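Local coordinates for TbpB (Actinobacillus pleuropneumoniae, PDB 3HOL), which probably binds host transferrin at the bacterial surface, as the lipoprotein component of a receptor used for iron acquisition, at residues Ser80-Arg85 / Ala243-Gly248; Ser173-Asp178 / Phe261-Asn266; Lys182-Lys187 / Val198-Arg203. All coordinates share one frame; numbering follows the deposited sequence.

All three contacts involve one curled antiparallel sheet, the N-lobe beta barrel. Interaction 1 brings residues 80-85, which lead into a separate five-stranded sheet, against the barrel; interaction 2 joins side chains of two strands that flank strand 119-133, on the barrel's inner side, and interaction 3 is a hairpin in its wall. The centres of interactions 1 and 2 lie about 9 Å apart, and Gly248 O and Phe261 N, 2.9 Å apart, probably form a hydrogen bond between their strands. Interactions 2 and 3, centres about 10 Å apart, meet where Val177 CG1 lies 3.6 Å from Ile202 CD1. Interactions 1 and 3 are about 16 Å apart between centres, yet Met246 CE and Met184 CE approach to 3.4 Å inside the barrel.

Interaction 1: residues Ser80-Arg85 / Ala243-Gly248; sequences SLQYVR and AEEMAG
The carboxylate of Glu245 receives backbone N-H groups from three successive residues, Gln82, Tyr83 and Val84, and so ties the turn entering strand 84-91 to the N-lobe beta barrel. Glu245 belongs, with Glu244, to a classic beta bulge opposite Tyr239. Its OE2 uses the syn lone pair for Gln82 N at 2.7 Å, a nearly straight bond (169° at the hydrogen). OE1 takes Tyr83 N, also at 2.7 Å, from the syn side but 34° out of the carboxylate plane. A third bond, Val84 N to Glu245 OE1, is weak. Because the Glu245 chain runs extended beyond CG (chi2 171°), the group reaches out from the strand to these donors, which would be expected to stabilise its negative charge.

Two waters extend the network. One donates to Glu245 OE2 at 2.6 Å and to Gln82 OE1; the other joins Tyr83 OH to Glu244 OE2, while Glu244 OE1 accepts from Lys242 N. The Tyr83 and Glu244 side chains cross obliquely, Tyr83 CE2 lying 4.1 Å from Glu244 CD.

Apolar packing finishes the contact nearer the strand backbone, beside the carboxylate stem. Val84 CG1 lies 3.9 Å from Glu245 CB, and Val84 CB meets the Ala247 methyl CB, also at 3.9 Å.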
loop_
_atom_site.group_PDB
_atom_site.type_symbol
_atom_site.label_atom_id
_atom_site.label_comp_id
_atom_site.label_asym_id
_atom_site.label_seq_id
_atom_site.Cartn_x
_atom_site.Cartn_y
_atom_site.Cartn_z
ATOM N N SER A 80 -12.760 -15.608 10.125
ATOM C CA SER A 80 -11.936 -16.160 9.029
ATOM C C SER A 80 -11.111 -15.082 8.294
ATOM O O SER A 80 -10.248 -15.404 7.465
ATOM C CB SER A 80 -12.823 -16.915 8.048
ATOM O OG SER A 80 -13.731 -16.025 7.387
ATOM N N LEU A 81 -11.428 -13.814 8.539
ATOM C CA LEU A 81 -10.728 -12.696 7.866
ATOM C C LEU A 81 -9.541 -12.292 8.703
ATOM O O LEU A 81 -9.712 -11.874 9.846
ATOM C CB LEU A 81 -11.679 -11.484 7.655
ATOM C CG LEU A 81 -12.829 -11.785 6.686
ATOM C CD1 LEU A 81 -13.776 -10.602 6.545
ATOM C CD2 LEU A 81 -12.261 -12.173 5.286
ATOM N N GLN A 82 -8.336 -12.401 8.139
ATOM C CA GLN A 82 -7.106 -12.058 8.869
ATOM C C GLN A 82 -6.580 -10.654 8.596
ATOM O O GLN A 82 -5.834 -10.084 9.404
ATOM C CB GLN A 82 -5.995 -13.066 8.511
ATOM C CG GLN A 82 -6.337 -14.515 8.839
ATOM C CD GLN A 82 -5.219 -15.406 8.405
ATOM O OE1 GLN A 82 -5.279 -15.995 7.333
ATOM N NE2 GLN A 82 -4.154 -15.451 9.191
ATOM N N TYR A 83 -6.943 -10.071 7.465
ATOM C CA TYR A 83 -6.264 -8.835 7.025
ATOM C C TYR A 83 -7.245 -7.719 6.709
ATOM O O TYR A 83 -6.806 -6.590 6.504
ATOM C CB TYR A 83 -5.444 -9.115 5.739
ATOM C CG TYR A 83 -4.394 -10.165 5.981
ATOM C CD1 TYR A 83 -3.272 -9.865 6.778
ATOM C CD2 TYR A 83 -4.500 -11.444 5.421
ATOM C CE1 TYR A 83 -2.275 -10.813 7.034
ATOM C CE2 TYR A 83 -3.505 -12.411 5.651
ATOM C CZ TYR A 83 -2.387 -12.086 6.469
ATOM O OH TYR A 83 -1.382 -13.014 6.726
ATOM N N VAL A 84 -8.544 -8.013 6.602
ATOM C CA VAL A 84 -9.500 -6.949 6.233
ATOM C C VAL A 84 -10.735 -6.954 7.154
ATOM O O VAL A 84 -11.007 -7.949 7.815
ATOM C CB VAL A 84 -9.955 -7.062 4.742
ATOM C CG1 VAL A 84 -8.767 -7.032 3.808
ATOM C CG2 VAL A 84 -10.813 -8.356 4.475
ATOM N N ARG A 85 -11.474 -5.853 7.203
ATOM C CA ARG A 85 -12.781 -5.847 7.910
ATOM C C ARG A 85 -13.623 -4.735 7.328
ATOM O O ARG A 85 -13.141 -3.609 7.164
ATOM C CB ARG A 85 -12.605 -5.577 9.431
ATOM C CG ARG A 85 -13.931 -5.649 10.207
ATOM C CD ARG A 85 -13.733 -5.475 11.732
ATOM N NE ARG A 85 -14.996 -5.705 12.482
ATOM C CZ ARG A 85 -15.085 -5.771 13.813
ATOM N NH1 ARG A 85 -13.967 -5.673 14.566
ATOM N NH2 ARG A 85 -16.280 -5.978 14.393
ATOM N N ALA A 243 -2.056 -11.133 -1.118
ATOM C CA ALA A 243 -3.422 -10.807 -1.602
ATOM C C ALA A 243 -4.462 -11.904 -1.226
ATOM O O ALA A 243 -5.387 -12.201 -1.981
ATOM C CB ALA A 243 -3.413 -10.514 -3.130
ATOM N N GLU A 244 -4.290 -12.482 -0.037
ATOM C CA GLU A 244 -5.250 -13.425 0.503
ATOM C C GLU A 244 -6.681 -12.846 0.568
ATOM O O GLU A 244 -7.618 -13.577 0.421
ATOM C CB GLU A 244 -4.829 -13.850 1.916
ATOM C CG GLU A 244 -3.543 -14.737 1.950
ATOM C CD GLU A 244 -2.239 -13.984 2.125
ATOM O OE1 GLU A 244 -2.073 -12.801 1.741
ATOM O OE2 GLU A 244 -1.307 -14.614 2.622
ATOM N N GLU A 245 -6.815 -11.535 0.773
ATOM C CA GLU A 245 -8.115 -10.920 1.052
ATOM C C GLU A 245 -8.188 -9.581 0.306
ATOM O O GLU A 245 -7.155 -9.093 -0.235
ATOM C CB GLU A 245 -8.282 -10.711 2.580
ATOM C CG GLU A 245 -8.386 -12.091 3.332
ATOM C CD GLU A 245 -8.341 -11.950 4.815
ATOM O OE1 GLU A 245 -8.511 -10.830 5.344
ATOM O OE2 GLU A 245 -8.107 -12.963 5.466
ATOM N N MET A 246 -9.399 -9.015 0.228
ATOM C CA MET A 246 -9.585 -7.748 -0.481
ATOM C C MET A 246 -10.686 -6.961 0.224
ATOM O O MET A 246 -11.570 -7.543 0.882
ATOM C CB MET A 246 -9.928 -7.986 -1.968
ATOM C CG MET A 246 -11.208 -8.838 -2.135
ATOM S SD MET A 246 -11.721 -8.993 -3.875
ATOM C CE MET A 246 -12.589 -7.376 -4.135
ATOM N N ALA A 247 -10.641 -5.633 0.104
ATOM C CA ALA A 247 -11.676 -4.795 0.713
ATOM C C ALA A 247 -11.725 -3.514 -0.095
ATOM O O ALA A 247 -10.738 -3.153 -0.784
ATOM C CB ALA A 247 -11.350 -4.509 2.195
ATOM N N GLY A 248 -12.863 -2.848 -0.071
ATOM C CA GLY A 248 -12.952 -1.563 -0.799
ATOM C C GLY A 248 -14.294 -0.909 -0.687
ATOM O O GLY A 248 -15.124 -1.278 0.170
HETATM O O HOH W 1 -6.661 -15.004 4.807
HETATM O O HOH W 2 -1.166 -14.971 5.186
#

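Interaction 2: residues Ser173-Asp178 / Phe261-Asn266; sequences SQFEVD and FSAKHN
Ser173 OG approaches Ser262 O to 3.7 Å across the contact, but its hydrogen bond is made to Ser125 O on strand 119-133. That strand pairs with both 171-178 and 257-265 in the N-lobe barrel, so the two segments meet across a shared neighbour. Their local axes pass 7.5 Å apart at 56°, a separation that side chains must span.

Phe175 and Phe261 do most of the spanning. Phe175 CZ approaches the CG-CD1 side of the Phe261 ring, 3.4 Å from Phe261 CD1 and 3.7 Å from Phe261 CG. The pair is oblique, with planes inclined at 41° and centroids 5.0 Å apart. Phe175 CE1 sits over one face of the Phe261 ring, displaced toward its rim. Phe261 CG stands between its backbone N and carbonyl carbon (chi1 48°), a torsion that turns one ring face toward Phe175 CE1.

Ala263 adds a third apolar element, its methyl CB resting near the ring plane at the edge of Phe175, 4.0 Å from Phe175 CD2. Met246, from strand 245-251, touches both phenyl rings, and Leu188 also packs on Phe175. Since the closest side-chain contacts, between Phe175, Phe261 and Ala263, are hydrocarbon, the direct contact between the two segments is dispersive and depends on shape, with directional bonds supplied through strand 119-133, including that from Ser173 OG to Ser125 O.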
loop_
_atom_site.group_PDB
_atom_site.type_symbol
_atom_site.label_atom_id
_atom_site.label_comp_id
_atom_site.label_asym_id
_atom_site.label_seq_id
_atom_site.Cartn_x
_atom_site.Cartn_y
_atom_site.Cartn_z
ATOM N N SER A 173 -21.147 -10.694 -1.138
ATOM C CA SER A 173 -20.349 -10.258 -2.258
ATOM C C SER A 173 -19.527 -11.420 -2.804
ATOM O O SER A 173 -19.129 -12.331 -2.058
ATOM C CB SER A 173 -19.430 -9.119 -1.817
ATOM O OG SER A 173 -18.508 -9.606 -0.874
ATOM N N GLN A 174 -19.248 -11.365 -4.100
ATOM C CA GLN A 174 -18.400 -12.331 -4.754
ATOM C C GLN A 174 -17.637 -11.638 -5.881
ATOM O O GLN A 174 -18.224 -10.872 -6.653
ATOM C CB GLN A 174 -19.220 -13.541 -5.252
ATOM C CG GLN A 174 -18.382 -14.635 -5.927
ATOM C CD GLN A 174 -19.161 -15.902 -6.273
ATOM O OE1 GLN A 174 -19.939 -16.400 -5.469
ATOM N NE2 GLN A 174 -18.939 -16.434 -7.487
ATOM N N PHE A 175 -16.322 -11.884 -5.959
ATOM C CA PHE A 175 -15.484 -11.251 -6.970
ATOM C C PHE A 175 -14.622 -12.307 -7.646
ATOM O O PHE A 175 -14.156 -13.225 -6.982
ATOM C CB PHE A 175 -14.553 -10.196 -6.330
ATOM C CG PHE A 175 -15.286 -9.169 -5.484
ATOM C CD1 PHE A 175 -15.800 -8.001 -6.065
ATOM C CD2 PHE A 175 -15.465 -9.389 -4.114
ATOM C CE1 PHE A 175 -16.526 -7.057 -5.269
ATOM C CE2 PHE A 175 -16.162 -8.449 -3.290
ATOM C CZ PHE A 175 -16.684 -7.293 -3.862
ATOM N N GLU A 176 -14.425 -12.199 -8.958
ATOM C CA GLU A 176 -13.519 -13.130 -9.628
ATOM C C GLU A 176 -12.354 -12.346 -10.173
ATOM O O GLU A 176 -12.535 -11.434 -10.962
ATOM C CB GLU A 176 -14.256 -13.869 -10.767
ATOM C CG GLU A 176 -13.355 -14.786 -11.551
ATOM C CD GLU A 176 -14.031 -15.280 -12.846
ATOM O OE1 GLU A 176 -14.773 -16.262 -12.740
ATOM O OE2 GLU A 176 -13.852 -14.669 -13.937
ATOM N N VAL A 177 -11.142 -12.691 -9.746
ATOM C CA VAL A 177 -9.960 -11.933 -10.154
ATOM C C VAL A 177 -9.106 -12.801 -11.088
ATOM O O VAL A 177 -8.672 -13.904 -10.718
ATOM C CB VAL A 177 -9.115 -11.424 -8.954
ATOM C CG1 VAL A 177 -7.875 -10.610 -9.454
ATOM C CG2 VAL A 177 -10.007 -10.532 -8.022
ATOM N N ASP A 178 -8.855 -12.265 -12.282
ATOM C CA ASP A 178 -7.910 -12.886 -13.208
ATOM C C ASP A 178 -6.603 -12.130 -13.075
ATOM O O ASP A 178 -6.463 -11.030 -13.617
ATOM C CB ASP A 178 -8.453 -12.842 -14.645
ATOM C CG ASP A 178 -7.571 -13.656 -15.647
ATOM O OD1 ASP A 178 -6.375 -13.881 -15.385
ATOM O OD2 ASP A 178 -8.103 -14.062 -16.704
ATOM N N PHE A 261 -17.073 -3.289 1.095
ATOM C CA PHE A 261 -17.089 -4.746 0.939
ATOM C C PHE A 261 -15.769 -5.315 1.399
ATOM O O PHE A 261 -14.773 -4.610 1.482
ATOM C CB PHE A 261 -17.403 -5.150 -0.527
ATOM C CG PHE A 261 -16.590 -4.402 -1.554
ATOM C CD1 PHE A 261 -15.331 -4.852 -1.948
ATOM C CD2 PHE A 261 -17.099 -3.258 -2.152
ATOM C CE1 PHE A 261 -14.574 -4.152 -2.897
ATOM C CE2 PHE A 261 -16.339 -2.543 -3.099
ATOM C CZ PHE A 261 -15.080 -2.999 -3.466
ATOM N N SER A 262 -15.799 -6.579 1.797
ATOM C CA SER A 262 -14.570 -7.326 2.089
ATOM C C SER A 262 -14.826 -8.818 1.778
ATOM O O SER A 262 -15.961 -9.309 1.855
ATOM C CB SER A 262 -14.169 -7.128 3.569
ATOM O OG SER A 262 -15.224 -7.527 4.441
ATOM N N ALA A 263 -13.763 -9.537 1.415
ATOM C CA ALA A 263 -13.904 -10.892 0.932
ATOM C C ALA A 263 -12.533 -11.573 0.971
ATOM O O ALA A 263 -11.518 -10.917 1.045
ATOM C CB ALA A 263 -14.437 -10.878 -0.495
ATOM N N LYS A 264 -12.531 -12.900 0.878
ATOM C CA LYS A 264 -11.314 -13.699 0.991
ATOM C C LYS A 264 -11.397 -14.790 -0.061
ATOM O O LYS A 264 -12.494 -15.314 -0.291
ATOM C CB LYS A 264 -11.304 -14.316 2.387
ATOM C CG LYS A 264 -10.333 -15.463 2.614
ATOM C CD LYS A 264 -10.509 -16.031 4.052
ATOM C CE LYS A 264 -9.529 -17.192 4.294
ATOM N NZ LYS A 264 -8.122 -16.858 3.860
ATOM N N HIS A 265 -10.263 -15.120 -0.702
ATOM C CA HIS A 265 -10.280 -16.138 -1.735
ATOM C C HIS A 265 -10.110 -17.546 -1.115
ATOM O O HIS A 265 -9.653 -17.699 -0.001
ATOM C CB HIS A 265 -9.272 -15.878 -2.896
ATOM C CG HIS A 265 -7.831 -16.162 -2.557
ATOM N ND1 HIS A 265 -7.342 -17.437 -2.357
ATOM C CD2 HIS A 265 -6.767 -15.332 -2.419
ATOM C CE1 HIS A 265 -6.051 -17.381 -2.088
ATOM N NE2 HIS A 265 -5.669 -16.114 -2.141
ATOM N N ASN A 266 -10.509 -18.554 -1.871
ATOM C CA ASN A 266 -10.491 -19.924 -1.376
ATOM C C ASN A 266 -9.357 -20.734 -1.996
ATOM O O ASN A 266 -9.473 -21.955 -2.078
ATOM C CB ASN A 266 -11.842 -20.607 -1.662
ATOM C CG ASN A 266 -12.164 -20.688 -3.161
ATOM O OD1 ASN A 266 -11.628 -19.922 -4.003
ATOM N ND2 ASN A 266 -13.058 -21.628 -3.510
#

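Interaction 3: residues Lys182-Lys187 / Val198-Arg203; sequences KKMTGK and VNADIR
Lys182-Lys187 and Val198-Arg203 form part of an antiparallel beta hairpin in the wall of the N-lobe barrel, with the local strand axes at 162°. Met184 with Ala200 and Gly186 with Val198 are hydrogen-bonded pairs; Lys183 with Asp201 and Thr185 with Asn199 are non-hydrogen-bonded pairs. Two backbone bonds join the first pair, Met184 N to Ala200 O at 2.9 Å and Ala200 N to Met184 O at 3.0 Å. The Gly186 pair is less even, because Val198 N donates well to Gly186 O whereas the return bond from Gly186 N is weak. Ile202 N continues the ladder by donating to Lys182 O.

The face bearing Met184, Val198, Ala200 and Ile202 is buried. Its closely fitted part is Val198 CG2, which stands between its backbone N and carbonyl carbon and lies 3.5 Å from Gly186 N, covering the glycine backbone. Met184 turns its end away from the partner strand: SD remains 4.4 Å from Ala200 CB, while the side chain packs on Val177, Phe207 and Phe238. Ile202 packs on Lys182, with CB to CB at 3.9 Å.

The other face, carrying Lys183, Thr185, Asn199 and Asp201, is more open to solvent and has sparser contacts. Thr185 CG2 and Asn199 OD1 are 3.9 Å apart, and a water donates to both Met184 O and Asn199 OD1. At the start of strand 183-190, Lys182 and Lys183 form a G1 beta bulge opposite Asp178. Lys183 is bent at chi2 (-65°), which brings its chain alongside Asp201, both pointing the same way. Its ammonium forms a salt bridge through the syn lone pair of Asp201 OD1; the NZ to OD1 distance of 2.5 Å is shorter than usual and its exact length doubtful, while Lys183 NZ stands 3.8 Å from Asp201 OD2.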
loop_
_atom_site.group_PDB
_atom_site.type_symbol
_atom_site.label_atom_id
_atom_site.label_comp_id
_atom_site.label_asym_id
_atom_site.label_seq_id
_atom_site.Cartn_x
_atom_site.Cartn_y
_atom_site.Cartn_z
ATOM N N LYS A 182 -5.026 -8.798 -14.908
ATOM C CA LYS A 182 -5.255 -7.700 -13.960
ATOM C C LYS A 182 -6.675 -7.129 -14.072
ATOM O O LYS A 182 -6.890 -5.901 -14.077
ATOM C CB LYS A 182 -4.166 -6.625 -14.103
ATOM C CG LYS A 182 -2.794 -7.180 -13.641
ATOM C CD LYS A 182 -1.732 -6.069 -13.491
ATOM C CE LYS A 182 -0.360 -6.631 -13.101
ATOM N NZ LYS A 182 -0.248 -7.020 -11.626
ATOM N N LYS A 183 -7.635 -8.049 -14.201
ATOM C CA LYS A 183 -9.065 -7.731 -14.298
ATOM C C LYS A 183 -9.845 -8.341 -13.174
ATOM O O LYS A 183 -9.544 -9.451 -12.739
ATOM C CB LYS A 183 -9.635 -8.294 -15.621
ATOM C CG LYS A 183 -9.087 -7.606 -16.848
ATOM C CD LYS A 183 -9.505 -6.163 -16.923
ATOM C CE LYS A 183 -9.000 -5.492 -18.248
ATOM N NZ LYS A 183 -9.580 -4.104 -18.367
ATOM N N MET A 184 -10.870 -7.637 -12.723
ATOM C CA MET A 184 -11.782 -8.141 -11.677
ATOM C C MET A 184 -13.203 -7.921 -12.141
ATOM O O MET A 184 -13.525 -6.875 -12.696
ATOM C CB MET A 184 -11.574 -7.353 -10.348
ATOM C CG MET A 184 -12.570 -7.691 -9.200
ATOM S SD MET A 184 -12.470 -6.437 -7.840
ATOM C CE MET A 184 -10.918 -6.920 -7.069
ATOM N N THR A 185 -14.042 -8.921 -11.933
ATOM C CA THR A 185 -15.488 -8.821 -12.148
ATOM C C THR A 185 -16.131 -9.283 -10.819
ATOM O O THR A 185 -15.450 -9.815 -9.945
ATOM C CB THR A 185 -15.982 -9.717 -13.333
ATOM O OG1 THR A 185 -15.656 -11.090 -13.049
ATOM C CG2 THR A 185 -15.323 -9.298 -14.715
ATOM N N GLY A 186 -17.418 -9.024 -10.634
ATOM C CA GLY A 186 -18.083 -9.512 -9.443
ATOM C C GLY A 186 -19.517 -9.010 -9.338
ATOM O O GLY A 186 -19.979 -8.247 -10.184
ATOM N N LYS A 187 -20.186 -9.438 -8.268
ATOM C CA LYS A 187 -21.559 -9.090 -7.977
ATOM C C LYS A 187 -21.745 -8.825 -6.481
ATOM O O LYS A 187 -21.236 -9.570 -5.619
ATOM C CB LYS A 187 -22.524 -10.201 -8.367
ATOM C CG LYS A 187 -22.538 -10.577 -9.873
ATOM C CD LYS A 187 -23.648 -11.621 -10.156
ATOM C CE LYS A 187 -23.842 -11.829 -11.665
ATOM N NZ LYS A 187 -22.551 -12.106 -12.340
ATOM N N VAL A 198 -19.754 -5.413 -10.705
ATOM C CA VAL A 198 -18.567 -4.591 -10.578
ATOM C C VAL A 198 -17.467 -4.998 -11.615
ATOM O O VAL A 198 -17.418 -6.142 -12.082
ATOM C CB VAL A 198 -17.961 -4.650 -9.144
ATOM C CG1 VAL A 198 -18.960 -4.183 -8.047
ATOM C CG2 VAL A 198 -17.490 -5.993 -8.828
ATOM N N ASN A 199 -16.639 -4.032 -11.971
ATOM C CA ASN A 199 -15.548 -4.224 -12.929
ATOM C C ASN A 199 -14.432 -3.342 -12.461
ATOM O O ASN A 199 -14.682 -2.181 -12.107
ATOM C CB ASN A 199 -15.974 -3.777 -14.318
ATOM C CG ASN A 199 -16.939 -4.728 -14.940
ATOM O OD1 ASN A 199 -16.536 -5.672 -15.634
ATOM N ND2 ASN A 199 -18.231 -4.545 -14.656
ATOM N N ALA A 200 -13.216 -3.892 -12.387
ATOM C CA ALA A 200 -12.092 -3.077 -12.019
ATOM C C ALA A 200 -10.797 -3.585 -12.632
ATOM O O ALA A 200 -10.687 -4.768 -13.024
ATOM C CB ALA A 200 -11.949 -2.967 -10.456
ATOM N N ASP A 201 -9.822 -2.696 -12.689
ATOM C CA ASP A 201 -8.462 -3.041 -13.079
ATOM C C ASP A 201 -7.490 -2.901 -11.910
ATOM O O ASP A 201 -7.572 -1.955 -11.115
ATOM C CB ASP A 201 -8.004 -2.089 -14.186
ATOM C CG ASP A 201 -8.835 -2.244 -15.449
ATOM O OD1 ASP A 201 -8.532 -3.125 -16.264
ATOM O OD2 ASP A 201 -9.810 -1.507 -15.592
ATOM N N ILE A 202 -6.500 -3.786 -11.875
ATOM C CA ILE A 202 -5.538 -3.828 -10.796
ATOM C C ILE A 202 -4.295 -2.993 -11.168
ATOM O O ILE A 202 -3.737 -3.169 -12.252
ATOM C CB ILE A 202 -5.075 -5.285 -10.549
ATOM C CG1 ILE A 202 -6.263 -6.187 -10.203
ATOM C CG2 ILE A 202 -4.020 -5.312 -9.408
ATOM C CD1 ILE A 202 -5.862 -7.687 -10.034
ATOM N N ARG A 203 -3.868 -2.115 -10.266
ATOM C CA ARG A 203 -2.603 -1.393 -10.377
ATOM C C ARG A 203 -1.939 -1.448 -8.994
ATOM O O ARG A 203 -2.569 -1.079 -8.003
ATOM C CB ARG A 203 -2.885 0.084 -10.714
HETATM O O HOH W 3 -6.167 -4.403 -16.293
HETATM O O HOH W 4 -13.402 -6.289 -15.356
#